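Side-chain contacts in NAD(P)H dehydrogenase (quinone) (Deinococcus radiodurans, PDB 1YDG), which catalyses the FMN-dependent oxidation of NADH or NADPH by quinones, yielding quinols, and works as a homotetramer: residues B[28-33]-B[185-190]; B[115-120]-B[195-200]; B[154-159]-B[189-194]. One frame throughout, in Å; residues are numbered along the deposited sequence.

Contact 1 of 3, residues B[28-33]-B[185-190]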
ATOM      1  N   ALA B  28       7.762  -3.074 -25.921  1.00 17.62           N
ATOM      2  CA  ALA B  28       7.629  -4.086 -26.952  1.00 18.67           C
ATOM      3  C   ALA B  28       8.910  -4.277 -27.785  1.00 19.49           C
ATOM      4  O   ALA B  28       9.290  -5.408 -28.078  1.00 19.69           O
ATOM      5  CB  ALA B  28       6.453  -3.776 -27.847  1.00 18.83           C
ATOM      6  N   GLU B  29       9.567  -3.176 -28.134  1.00 20.62           N
ATOM      7  CA  GLU B  29      10.844  -3.200 -28.853  1.00 21.25           C
ATOM      8  C   GLU B  29      11.970  -3.819 -28.035  1.00 21.08           C
ATOM      9  O   GLU B  29      12.810  -4.578 -28.562  1.00 21.19           O
ATOM     10  CB  GLU B  29      11.253  -1.768 -29.210  1.00 21.90           C
ATOM     11  CG  GLU B  29      10.380  -1.115 -30.241  1.00 24.05           C
ATOM     12  CD  GLU B  29      10.815   0.312 -30.582  1.00 26.28           C
ATOM     13  OE1 GLU B  29      10.063   0.990 -31.330  1.00 33.17           O
ATOM     14  OE2 GLU B  29      11.910   0.756 -30.128  1.00 33.86           O
ATOM     15  N   ALA B  30      12.005  -3.490 -26.745  1.00 20.38           N
ATOM     16  CA  ALA B  30      13.002  -4.063 -25.843  1.00 20.43           C
ATOM     17  C   ALA B  30      12.795  -5.577 -25.735  1.00 20.36           C
ATOM     18  O   ALA B  30      13.760  -6.348 -25.762  1.00 20.11           O
ATOM     19  CB  ALA B  30      12.936  -3.414 -24.483  1.00 19.92           C
ATOM     20  N   GLY B  31      11.535  -5.995 -25.646  1.00 20.03           N
ATOM     21  CA  GLY B  31      11.194  -7.412 -25.625  1.00 20.59           C
ATOM     22  C   GLY B  31      11.635  -8.158 -26.861  1.00 20.39           C
ATOM     23  O   GLY B  31      12.194  -9.245 -26.760  1.00 20.29           O
ATOM     24  N   ARG B  32      11.367  -7.585 -28.032  1.00 21.35           N
ATOM     25  CA  ARG B  32      11.863  -8.146 -29.308  1.00 21.94           C
ATOM     26  C   ARG B  32      13.379  -8.227 -29.366  1.00 21.79           C
ATOM     27  O   ARG B  32      13.945  -9.236 -29.777  1.00 21.93           O
ATOM     28  CB  ARG B  32      11.412  -7.298 -30.486  1.00 22.13           C
ATOM     29  CG  ARG B  32       9.972  -7.513 -30.834  1.00 23.24           C
ATOM     30  CD  ARG B  32       9.535  -6.651 -32.011  1.00 24.91           C
ATOM     31  NE  ARG B  32       8.140  -6.286 -31.800  1.00 28.31           N
ATOM     32  CZ  ARG B  32       7.691  -5.062 -31.552  1.00 28.89           C
ATOM     33  NH1 ARG B  32       8.515  -4.007 -31.529  1.00 30.11           N
ATOM     34  NH2 ARG B  32       6.387  -4.894 -31.341  1.00 30.82           N
ATOM     35  N   ALA B  33      14.030  -7.147 -28.964  1.00 21.99           N
ATOM     36  CA  ALA B  33      15.492  -7.089 -28.934  1.00 21.96           C
ATOM     37  C   ALA B  33      16.086  -8.150 -27.996  1.00 21.95           C
ATOM     38  O   ALA B  33      17.185  -8.664 -28.250  1.00 22.44           O
ATOM     39  CB  ALA B  33      15.948  -5.694 -28.538  1.00 21.66           C
ATOM     40  N   SER B 185      15.026   2.979 -18.779  1.00 21.94           N
ATOM     41  CA  SER B 185      14.402   2.355 -17.626  1.00 21.23           C
ATOM     42  C   SER B 185      13.456   1.234 -18.077  1.00 19.93           C
ATOM     43  O   SER B 185      13.548   0.087 -17.613  1.00 19.57           O
ATOM     44  CB  SER B 185      13.655   3.425 -16.837  1.00 21.25           C
ATOM     45  OG  SER B 185      13.409   3.018 -15.515  1.00 23.09           O
ATOM     46  N   ILE B 186      12.588   1.561 -19.030  1.00 18.89           N
ATOM     47  CA  ILE B 186      11.648   0.599 -19.592  1.00 18.54           C
ATOM     48  C   ILE B 186      12.397  -0.568 -20.230  1.00 18.15           C
ATOM     49  O   ILE B 186      12.094  -1.719 -19.943  1.00 16.83           O
ATOM     50  CB  ILE B 186      10.717   1.291 -20.627  1.00 18.34           C
ATOM     51  CG1 ILE B 186       9.769   2.255 -19.917  1.00 17.19           C
ATOM     52  CG2 ILE B 186       9.933   0.274 -21.443  1.00 18.38           C
ATOM     53  CD1 ILE B 186       9.256   3.363 -20.802  1.00 17.72           C
ATOM     54  N   ARG B 187      13.385  -0.261 -21.076  1.00 18.05           N
ATOM     55  CA  ARG B 187      14.157  -1.300 -21.779  1.00 19.23           C
ATOM     56  C   ARG B 187      14.775  -2.321 -20.831  1.00 18.26           C
ATOM     57  O   ARG B 187      14.729  -3.535 -21.075  1.00 19.36           O
ATOM     58  CB  ARG B 187      15.275  -0.675 -22.633  1.00 19.39           C
ATOM     59  CG  ARG B 187      14.804   0.143 -23.840  1.00 21.81           C
ATOM     60  CD  ARG B 187      15.930   0.386 -24.894  1.00 23.60           C
ATOM     61  NE  ARG B 187      17.031   1.258 -24.435  1.00 26.65           N
ATOM     62  CZ  ARG B 187      17.055   2.595 -24.513  1.00 28.57           C
ATOM     63  NH1 ARG B 187      16.029   3.282 -25.005  1.00 29.56           N
ATOM     64  NH2 ARG B 187      18.116   3.264 -24.078  1.00 29.50           N
ATOM     65  N   HIS B 188      15.381  -1.830 -19.763  1.00 18.11           N
ATOM     66  CA  HIS B 188      16.051  -2.686 -18.794  1.00 17.52           C
ATOM     67  C   HIS B 188      15.055  -3.559 -18.045  1.00 16.59           C
ATOM     68  O   HIS B 188      15.269  -4.776 -17.887  1.00 15.96           O
ATOM     69  CB  HIS B 188      16.872  -1.849 -17.804  1.00 18.06           C
ATOM     70  CG  HIS B 188      17.374  -2.635 -16.630  1.00 19.86           C
ATOM     71  ND1 HIS B 188      18.403  -3.552 -16.734  1.00 24.08           N
ATOM     72  CD2 HIS B 188      16.957  -2.680 -15.340  1.00 22.65           C
ATOM     73  CE1 HIS B 188      18.608  -4.115 -15.553  1.00 24.94           C
ATOM     74  NE2 HIS B 188      17.748  -3.597 -14.689  1.00 23.61           N
ATOM     75  N   GLN B 189      13.977  -2.933 -17.591  1.00 15.92           N
ATOM     76  CA  GLN B 189      12.884  -3.645 -16.905  1.00 15.99           C
ATOM     77  C   GLN B 189      12.400  -4.852 -17.699  1.00 15.72           C
ATOM     78  O   GLN B 189      12.265  -5.941 -17.146  1.00 15.39           O
ATOM     79  CB  GLN B 189      11.714  -2.719 -16.630  1.00 15.52           C
ATOM     80  CG  GLN B 189      10.568  -3.386 -15.859  1.00 15.61           C
ATOM     81  CD  GLN B 189       9.456  -2.438 -15.521  1.00 15.54           C
ATOM     82  OE1 GLN B 189       9.687  -1.246 -15.305  1.00 14.15           O
ATOM     83  NE2 GLN B 189       8.219  -2.961 -15.454  1.00 15.70           N
ATOM     84  N   VAL B 190      12.163  -4.644 -18.988  1.00 16.06           N
ATOM     85  CA  VAL B 190      11.630  -5.676 -19.871  1.00 16.23           C
ATOM     86  C   VAL B 190      12.709  -6.701 -20.212  1.00 16.67           C
ATOM     87  O   VAL B 190      12.461  -7.894 -20.148  1.00 16.08           O
ATOM     88  CB  VAL B 190      11.039  -5.063 -21.161  1.00 16.48           C
ATOM     89  CG1 VAL B 190      10.550  -6.163 -22.135  1.00 15.51           C
ATOM     90  CG2 VAL B 190       9.875  -4.108 -20.829  1.00 16.08           C
TER
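Ala30 points its methyl group straight into the backbone of the helix opposite, where CB comes 3.6 Å from CA of Arg187. The same methyl also meets the start of the Arg187 side chain, with its CB 4.0 Å from CB of Arg187, and rests on the arginine's stem, not on its charged end. Val190, one turn further on, completes this small patch, its CB lying 4.2 Å from CB of Ala30. Its CG1 branch stands anti to the backbone N (chi1 177°), and this carries it past Ala30 onto the main chain of the next residue, 3.7 Å from N of Gly31. Gly31 presents bare backbone to that methyl. With such small residues on one side, the axes of the two helical segments approach to 8.4 Å at a crossing angle of -45°. The Arg187 chain bends at chi3 (-67°) and leads its guanidinium away from 28-33, to salt bridges with Glu180 of its own helix and Glu26, earlier on helix 19-33; between the two segments themselves the contact is essentially apolar. In this flavodoxin-like fold, helix 19-33 follows the first strand, 8-13, and the C-terminal helix 180-204 packs beside it. Ile186 extends the interface onto Met23 and Ala27 and also touches Met121 of strand 117-124, while from helix 19-33 Ala28 and Arg32 lie against Val38 of strand 37-42.

Contact 2 of 3, residues B[115-120]-B[195-200]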
ATOM      1  N   ASN B 115       2.250 -18.676 -11.918  1.00 20.60           N
ATOM      2  CA  ASN B 115       3.631 -18.858 -12.318  1.00 20.23           C
ATOM      3  C   ASN B 115       4.105 -18.015 -13.513  1.00 19.14           C
ATOM      4  O   ASN B 115       5.219 -18.192 -13.960  1.00 20.25           O
ATOM      5  CB  ASN B 115       3.928 -20.349 -12.548  1.00 20.62           C
ATOM      6  CG  ASN B 115       3.566 -21.197 -11.339  1.00 22.51           C
ATOM      7  OD1 ASN B 115       3.824 -20.807 -10.203  1.00 22.12           O
ATOM      8  ND2 ASN B 115       2.949 -22.352 -11.579  1.00 24.92           N
ATOM      9  N   LYS B 116       3.305 -17.070 -13.991  1.00 17.29           N
ATOM     10  CA  LYS B 116       3.764 -16.192 -15.059  1.00 16.35           C
ATOM     11  C   LYS B 116       4.515 -15.038 -14.399  1.00 15.16           C
ATOM     12  O   LYS B 116       4.184 -14.647 -13.288  1.00 14.36           O
ATOM     13  CB  LYS B 116       2.589 -15.686 -15.881  1.00 16.43           C
ATOM     14  CG  LYS B 116       1.892 -16.770 -16.661  1.00 16.38           C
ATOM     15  CD  LYS B 116       0.506 -16.363 -17.092  1.00 16.70           C
ATOM     16  CE  LYS B 116      -0.271 -17.575 -17.642  1.00 16.26           C
ATOM     17  NZ  LYS B 116       0.320 -18.165 -18.893  1.00 13.77           N
ATOM     18  N   THR B 117       5.553 -14.529 -15.042  1.00 13.96           N
ATOM     19  CA  THR B 117       6.236 -13.354 -14.489  1.00 13.61           C
ATOM     20  C   THR B 117       5.410 -12.123 -14.765  1.00 13.09           C
ATOM     21  O   THR B 117       4.661 -12.075 -15.739  1.00 12.68           O
ATOM     22  CB  THR B 117       7.647 -13.171 -14.994  1.00 12.70           C
ATOM     23  OG1 THR B 117       7.627 -12.974 -16.399  1.00 13.44           O
ATOM     24  CG2 THR B 117       8.520 -14.382 -14.652  1.00 13.37           C
ATOM     25  N   PHE B 118       5.552 -11.141 -13.887  1.00 12.72           N
ATOM     26  CA  PHE B 118       4.758  -9.941 -13.892  1.00 12.58           C
ATOM     27  C   PHE B 118       5.570  -8.750 -13.434  1.00 12.86           C
ATOM     28  O   PHE B 118       6.207  -8.798 -12.381  1.00 12.10           O
ATOM     29  CB  PHE B 118       3.596 -10.067 -12.934  1.00 12.46           C
ATOM     30  CG  PHE B 118       2.668  -8.896 -12.978  1.00 12.67           C
ATOM     31  CD1 PHE B 118       1.651  -8.844 -13.928  1.00 12.72           C
ATOM     32  CD2 PHE B 118       2.830  -7.822 -12.110  1.00 12.64           C
ATOM     33  CE1 PHE B 118       0.781  -7.747 -13.983  1.00 12.68           C
ATOM     34  CE2 PHE B 118       1.969  -6.724 -12.155  1.00 13.26           C
ATOM     35  CZ  PHE B 118       0.946  -6.682 -13.108  1.00 13.05           C
ATOM     36  N   SER B 119       5.516  -7.673 -14.213  1.00 12.02           N
ATOM     37  CA  SER B 119       5.986  -6.365 -13.748  1.00 12.68           C
ATOM     38  C   SER B 119       5.049  -5.296 -14.297  1.00 12.73           C
ATOM     39  O   SER B 119       4.164  -5.589 -15.110  1.00 11.40           O
ATOM     40  CB  SER B 119       7.429  -6.109 -14.180  1.00 12.40           C
ATOM     41  OG  SER B 119       7.499  -5.643 -15.504  1.00 13.21           O
ATOM     42  N   ALA B 120       5.203  -4.070 -13.817  1.00 13.11           N
ATOM     43  CA  ALA B 120       4.249  -3.030 -14.134  1.00 12.94           C
ATOM     44  C   ALA B 120       4.915  -1.681 -14.373  1.00 13.21           C
ATOM     45  O   ALA B 120       6.046  -1.452 -13.965  1.00 13.83           O
ATOM     46  CB  ALA B 120       3.209  -2.929 -13.015  1.00 12.85           C
ATOM     47  N   GLU B 195      14.826 -12.192 -19.505  1.00 16.56           N
ATOM     48  CA  GLU B 195      15.939 -13.038 -19.023  1.00 17.50           C
ATOM     49  C   GLU B 195      15.565 -13.918 -17.814  1.00 17.01           C
ATOM     50  O   GLU B 195      15.841 -15.125 -17.802  1.00 17.67           O
ATOM     51  CB  GLU B 195      17.162 -12.171 -18.695  1.00 17.87           C
ATOM     52  CG  GLU B 195      17.830 -11.585 -19.942  1.00 20.51           C
ATOM     53  CD  GLU B 195      18.872 -10.502 -19.644  1.00 21.31           C
ATOM     54  OE1 GLU B 195      19.184 -10.252 -18.449  1.00 25.69           O
ATOM     55  OE2 GLU B 195      19.386  -9.902 -20.622  1.00 26.31           O
ATOM     56  N   LEU B 196      14.923 -13.332 -16.810  1.00 16.34           N
ATOM     57  CA  LEU B 196      14.407 -14.134 -15.683  1.00 16.52           C
ATOM     58  C   LEU B 196      13.406 -15.211 -16.133  1.00 15.73           C
ATOM     59  O   LEU B 196      13.494 -16.370 -15.715  1.00 15.29           O
ATOM     60  CB  LEU B 196      13.782 -13.241 -14.609  1.00 16.05           C
ATOM     61  CG  LEU B 196      14.776 -12.423 -13.765  1.00 15.59           C
ATOM     62  CD1 LEU B 196      14.058 -11.341 -12.980  1.00 16.34           C
ATOM     63  CD2 LEU B 196      15.589 -13.300 -12.823  1.00 14.95           C
ATOM     64  N   THR B 197      12.472 -14.826 -16.999  1.00 15.86           N
ATOM     65  CA  THR B 197      11.436 -15.738 -17.467  1.00 16.26           C
ATOM     66  C   THR B 197      12.040 -16.927 -18.245  1.00 16.31           C
ATOM     67  O   THR B 197      11.665 -18.075 -18.020  1.00 16.11           O
ATOM     68  CB  THR B 197      10.416 -15.031 -18.371  1.00 16.41           C
ATOM     69  OG1 THR B 197       9.932 -13.837 -17.740  1.00 14.43           O
ATOM     70  CG2 THR B 197       9.250 -15.956 -18.671  1.00 16.20           C
ATOM     71  N   ALA B 198      12.960 -16.630 -19.149  1.00 17.42           N
ATOM     72  CA  ALA B 198      13.678 -17.650 -19.902  1.00 18.49           C
ATOM     73  C   ALA B 198      14.407 -18.633 -18.962  1.00 19.22           C
ATOM     74  O   ALA B 198      14.380 -19.842 -19.184  1.00 19.58           O
ATOM     75  CB  ALA B 198      14.659 -16.995 -20.841  1.00 18.56           C
ATOM     76  N   LYS B 199      15.025 -18.125 -17.901  1.00 19.86           N
ATOM     77  CA  LYS B 199      15.694 -19.007 -16.929  1.00 21.31           C
ATOM     78  C   LYS B 199      14.708 -19.940 -16.215  1.00 21.41           C
ATOM     79  O   LYS B 199      14.944 -21.154 -16.129  1.00 21.01           O
ATOM     80  CB  LYS B 199      16.487 -18.199 -15.910  1.00 21.41           C
ATOM     81  CG  LYS B 199      17.789 -17.623 -16.449  1.00 22.60           C
ATOM     82  CD  LYS B 199      18.474 -16.754 -15.383  1.00 23.09           C
ATOM     83  CE  LYS B 199      19.829 -16.166 -15.849  1.00 25.34           C
ATOM     84  NZ  LYS B 199      19.709 -15.509 -17.195  1.00 28.78           N
ATOM     85  N   LEU B 200      13.592 -19.379 -15.746  1.00 22.21           N
ATOM     86  CA  LEU B 200      12.544 -20.166 -15.090  1.00 23.50           C
ATOM     87  C   LEU B 200      11.967 -21.252 -15.989  1.00 23.91           C
ATOM     88  O   LEU B 200      11.731 -22.372 -15.542  1.00 23.89           O
ATOM     89  CB  LEU B 200      11.413 -19.265 -14.598  1.00 23.77           C
ATOM     90  CG  LEU B 200      11.746 -18.528 -13.300  1.00 25.60           C
ATOM     91  CD1 LEU B 200      11.044 -17.166 -13.248  1.00 26.81           C
ATOM     92  CD2 LEU B 200      11.394 -19.385 -12.077  1.00 27.35           C
TER
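Thr117 and Thr197 join hydroxyl to hydroxyl, OG1 of Thr117 donating to OG1 of Thr197 over 2.8 Å. The bond ties strand 117-124, in the central sheet of the flavodoxin-like fold, to the C-terminal helix packed on that sheet. The two side chains meet at a slant, and the methyl of Thr117 closes in alongside the bond, with its CG2 3.4 Å from OG1 of Thr197. The same CG2 reaches the tip of Leu200, 4.0 Å from its CD1, so that one methyl touches two residues about a turn apart on the helix. Leu200 in turn packs on Leu200 of a second subunit, which puts this end of the contact at the subunit interface.

Gln193, one turn before Thr197, positions the hydroxyls. Its NE2 donates to OG1 of Thr117 and its backbone O accepts from OG1 of Thr197, so the two threonine oxygens are links in a short directional chain that begins and ends on one residue. Ser119, next but one on the strand, adds a bond to OE1 of Gln193 and steadies the amide. The final link follows from chi1 of Thr197 (-51°), which sets OG1 beside the backbone N, facing back along the helix to the carbonyl O of Gln193.

Contact 3 of 3, residues B[154-159]-B[189-194]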
ATOM      1  N   TYR B 154      16.917  -1.535  -8.551  1.00 25.74           N
ATOM      2  CA  TYR B 154      17.966  -0.659  -9.062  1.00 28.26           C
ATOM      3  C   TYR B 154      19.030  -1.460  -9.804  1.00 30.65           C
ATOM      4  O   TYR B 154      20.216  -1.128  -9.763  1.00 31.65           O
ATOM      5  CB  TYR B 154      18.600   0.119  -7.911  1.00 27.57           C
ATOM      6  CG  TYR B 154      17.659   1.089  -7.244  1.00 27.47           C
ATOM      7  CD1 TYR B 154      16.880   0.694  -6.170  1.00 26.39           C
ATOM      8  CD2 TYR B 154      17.558   2.408  -7.682  1.00 27.46           C
ATOM      9  CE1 TYR B 154      16.014   1.569  -5.554  1.00 26.41           C
ATOM     10  CE2 TYR B 154      16.705   3.296  -7.065  1.00 27.41           C
ATOM     11  CZ  TYR B 154      15.931   2.867  -6.000  1.00 26.18           C
ATOM     12  OH  TYR B 154      15.080   3.732  -5.378  1.00 26.64           O
ATOM     13  N   THR B 155      18.606  -2.498 -10.509  1.00 33.54           N
ATOM     14  CA  THR B 155      19.550  -3.417 -11.128  1.00 35.71           C
ATOM     15  C   THR B 155      20.313  -2.826 -12.330  1.00 38.27           C
ATOM     16  O   THR B 155      21.240  -3.466 -12.840  1.00 39.05           O
ATOM     17  CB  THR B 155      18.878  -4.764 -11.478  1.00 35.45           C
ATOM     18  OG1 THR B 155      17.699  -4.540 -12.255  1.00 33.82           O
ATOM     19  CG2 THR B 155      18.517  -5.514 -10.196  1.00 35.42           C
ATOM     20  N   ASP B 156      19.949  -1.615 -12.769  1.00 41.30           N
ATOM     21  CA  ASP B 156      20.792  -0.825 -13.706  1.00 42.92           C
ATOM     22  C   ASP B 156      21.033   0.581 -13.133  1.00 44.97           C
ATOM     23  O   ASP B 156      20.334   1.001 -12.212  1.00 45.69           O
ATOM     24  CB  ASP B 156      20.124  -0.733 -15.087  1.00 43.12           C
ATOM     25  CG  ASP B 156      21.131  -0.591 -16.231  1.00 42.86           C
ATOM     26  OD1 ASP B 156      21.752   0.487 -16.363  1.00 45.34           O
ATOM     27  OD2 ASP B 156      21.295  -1.555 -17.014  1.00 44.05           O
ATOM     28  N   GLU B 157      22.016   1.312 -13.665  1.00 47.19           N
ATOM     29  CA  GLU B 157      22.242   2.708 -13.228  1.00 48.17           C
ATOM     30  C   GLU B 157      21.424   3.693 -14.053  1.00 49.20           C
ATOM     31  O   GLU B 157      21.597   4.905 -13.927  1.00 49.53           O
ATOM     32  CB  GLU B 157      23.723   3.123 -13.284  1.00 48.51           C
ATOM     33  CG  GLU B 157      24.102   4.154 -12.195  1.00 48.66           C
ATOM     34  CD  GLU B 157      25.283   5.053 -12.568  1.00 49.76           C
ATOM     35  OE1 GLU B 157      26.196   4.589 -13.303  1.00 51.95           O
ATOM     36  OE2 GLU B 157      25.298   6.229 -12.111  1.00 51.00           O
ATOM     37  N   VAL B 158      20.544   3.172 -14.904  1.00 50.30           N
ATOM     38  CA  VAL B 158      19.621   4.003 -15.670  1.00 50.82           C
ATOM     39  C   VAL B 158      18.244   4.096 -14.990  1.00 51.42           C
ATOM     40  O   VAL B 158      17.350   4.797 -15.480  1.00 51.64           O
ATOM     41  CB  VAL B 158      19.521   3.505 -17.132  1.00 51.08           C
ATOM     42  CG1 VAL B 158      18.335   2.514 -17.334  1.00 50.88           C
ATOM     43  CG2 VAL B 158      19.456   4.701 -18.074  1.00 51.60           C
ATOM     44  N   ILE B 159      18.097   3.395 -13.862  1.00 51.81           N
ATOM     45  CA  ILE B 159      16.956   3.569 -12.956  1.00 51.96           C
ATOM     46  C   ILE B 159      17.166   4.915 -12.256  1.00 52.03           C
ATOM     47  O   ILE B 159      16.293   5.787 -12.290  1.00 51.99           O
ATOM     48  CB  ILE B 159      16.845   2.428 -11.884  1.00 52.23           C
ATOM     49  CG1 ILE B 159      17.215   1.052 -12.471  1.00 52.76           C
ATOM     50  CG2 ILE B 159      15.445   2.397 -11.275  1.00 52.03           C
ATOM     51  CD1 ILE B 159      16.696   0.793 -13.875  1.00 53.47           C
ATOM     52  N   GLN B 189      13.977  -2.933 -17.591  1.00 15.92           N
ATOM     53  CA  GLN B 189      12.884  -3.645 -16.905  1.00 15.99           C
ATOM     54  C   GLN B 189      12.400  -4.852 -17.699  1.00 15.72           C
ATOM     55  O   GLN B 189      12.265  -5.941 -17.146  1.00 15.39           O
ATOM     56  CB  GLN B 189      11.714  -2.719 -16.630  1.00 15.52           C
ATOM     57  CG  GLN B 189      10.568  -3.386 -15.859  1.00 15.61           C
ATOM     58  CD  GLN B 189       9.456  -2.438 -15.521  1.00 15.54           C
ATOM     59  OE1 GLN B 189       9.687  -1.246 -15.305  1.00 14.15           O
ATOM     60  NE2 GLN B 189       8.219  -2.961 -15.454  1.00 15.70           N
ATOM     61  N   VAL B 190      12.163  -4.644 -18.988  1.00 16.06           N
ATOM     62  CA  VAL B 190      11.630  -5.676 -19.871  1.00 16.23           C
ATOM     63  C   VAL B 190      12.709  -6.701 -20.212  1.00 16.67           C
ATOM     64  O   VAL B 190      12.461  -7.894 -20.148  1.00 16.08           O
ATOM     65  CB  VAL B 190      11.039  -5.063 -21.161  1.00 16.48           C
ATOM     66  CG1 VAL B 190      10.550  -6.163 -22.135  1.00 15.51           C
ATOM     67  CG2 VAL B 190       9.875  -4.108 -20.829  1.00 16.08           C
ATOM     68  N   ARG B 191      13.913  -6.232 -20.554  1.00 17.43           N
ATOM     69  CA  ARG B 191      15.016  -7.125 -20.892  1.00 18.04           C
ATOM     70  C   ARG B 191      15.284  -8.067 -19.705  1.00 17.13           C
ATOM     71  O   ARG B 191      15.433  -9.274 -19.851  1.00 16.64           O
ATOM     72  CB  ARG B 191      16.256  -6.294 -21.281  1.00 18.44           C
ATOM     73  CG  ARG B 191      17.567  -7.055 -21.434  1.00 20.27           C
ATOM     74  CD  ARG B 191      18.700  -6.131 -21.923  1.00 23.14           C
ATOM     75  NE  ARG B 191      19.090  -5.172 -20.877  1.00 28.01           N
ATOM     76  CZ  ARG B 191      18.977  -3.834 -20.935  1.00 29.40           C
ATOM     77  NH1 ARG B 191      18.504  -3.208 -22.016  1.00 31.26           N
ATOM     78  NH2 ARG B 191      19.366  -3.105 -19.887  1.00 30.76           N
ATOM     79  N   ARG B 192      15.302  -7.491 -18.520  1.00 16.93           N
ATOM     80  CA  ARG B 192      15.537  -8.247 -17.310  1.00 16.63           C
ATOM     81  C   ARG B 192      14.447  -9.277 -17.063  1.00 15.51           C
ATOM     82  O   ARG B 192      14.738 -10.421 -16.735  1.00 15.03           O
ATOM     83  CB  ARG B 192      15.617  -7.270 -16.153  1.00 16.62           C
ATOM     84  CG  ARG B 192      15.581  -7.906 -14.811  1.00 18.24           C
ATOM     85  CD  ARG B 192      15.729  -6.821 -13.735  1.00 19.13           C
ATOM     86  NE  ARG B 192      15.313  -7.364 -12.455  1.00 21.02           N
ATOM     87  CZ  ARG B 192      16.052  -8.179 -11.724  1.00 21.34           C
ATOM     88  NH1 ARG B 192      17.264  -8.538 -12.139  1.00 23.76           N
ATOM     89  NH2 ARG B 192      15.578  -8.640 -10.579  1.00 21.52           N
ATOM     90  N   GLN B 193      13.193  -8.863 -17.208  1.00 14.64           N
ATOM     91  CA  GLN B 193      12.070  -9.785 -17.020  1.00 14.66           C
ATOM     92  C   GLN B 193      12.098 -10.948 -18.006  1.00 14.46           C
ATOM     93  O   GLN B 193      11.817 -12.090 -17.630  1.00 14.46           O
ATOM     94  CB  GLN B 193      10.733  -9.042 -17.095  1.00 14.41           C
ATOM     95  CG  GLN B 193       9.511  -9.958 -16.978  1.00 13.84           C
ATOM     96  CD  GLN B 193       8.225  -9.214 -16.791  1.00 12.36           C
ATOM     97  OE1 GLN B 193       8.213  -7.996 -16.725  1.00 10.84           O
ATOM     98  NE2 GLN B 193       7.111  -9.954 -16.699  1.00 11.70           N
ATOM     99  N   VAL B 194      12.440 -10.666 -19.258  1.00 14.88           N
ATOM    100  CA  VAL B 194      12.560 -11.721 -20.282  1.00 15.39           C
ATOM    101  C   VAL B 194      13.666 -12.712 -19.911  1.00 15.61           C
ATOM    102  O   VAL B 194      13.453 -13.915 -19.964  1.00 15.64           O
ATOM    103  CB  VAL B 194      12.815 -11.114 -21.691  1.00 15.34           C
ATOM    104  CG1 VAL B 194      13.275 -12.182 -22.694  1.00 14.76           C
ATOM    105  CG2 VAL B 194      11.579 -10.399 -22.187  1.00 14.76           C
TER
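Thr155 lays its methyl over one face of the Arg192 guanidinium, CG2 standing 3.8 Å above the plane but displaced toward the rim, with NH1 of Arg192 beneath it. The contact joins the loop leading into helix 157-162 to the C-terminal helix of the flavodoxin-like fold. The side chains cross at nearly a right angle, and the threonine hydroxyl lies against the aliphatic stem: its OG1 is 3.4 Å from CD of Arg192. That oxygen is engaged in other bonds, with NE2 of His188 and the backbone O of Pro152, which fix the position of the hydroxyl. Arg192 runs extended from CG to NE, and its guanidinium is hydrogen-bonded to OD1 of Asn115 of a second subunit; the Thr155 methyl therefore covers a group that also serves the subunit interface.

A looser electrostatic link lies alongside. OD2 of Asp156 faces the edge of the Arg191 guanidinium, near its plane, in a long salt bridge of 3.8 Å to NH2. The chain of Arg191 bends at chi3 (70°) on its way there, and the carboxylate and guanidinium planes are turned 65° from each other. The other carboxylate oxygen has a different task. As the N-cap residue, Asp156 receives the backbone N of Val158 on OD1 at 3.3 Å, along the anti side and 17° out of the carboxylate plane.

How the contacts relate
All three contacts are made by the C-terminal helix 180-204, which meets helix 19-33 first (contact 1), then the loop before helix 157-162 (contact 3), then strand 117-124 (contact 2). Contacts 1 and 3 have centres about 9 Å apart and share Gln189 and Val190; contact 2 lies about 13 Å from the centre of each. Along the chain, contacts 1 and 2 interleave, and contact 3 is nested inside the loop that contact 2 closes. The final helix thus fastens early, middle and late parts of the flavodoxin-like domain to one another. Contacts 2 and 3 also border a second subunit, linking this packing to the tetramer.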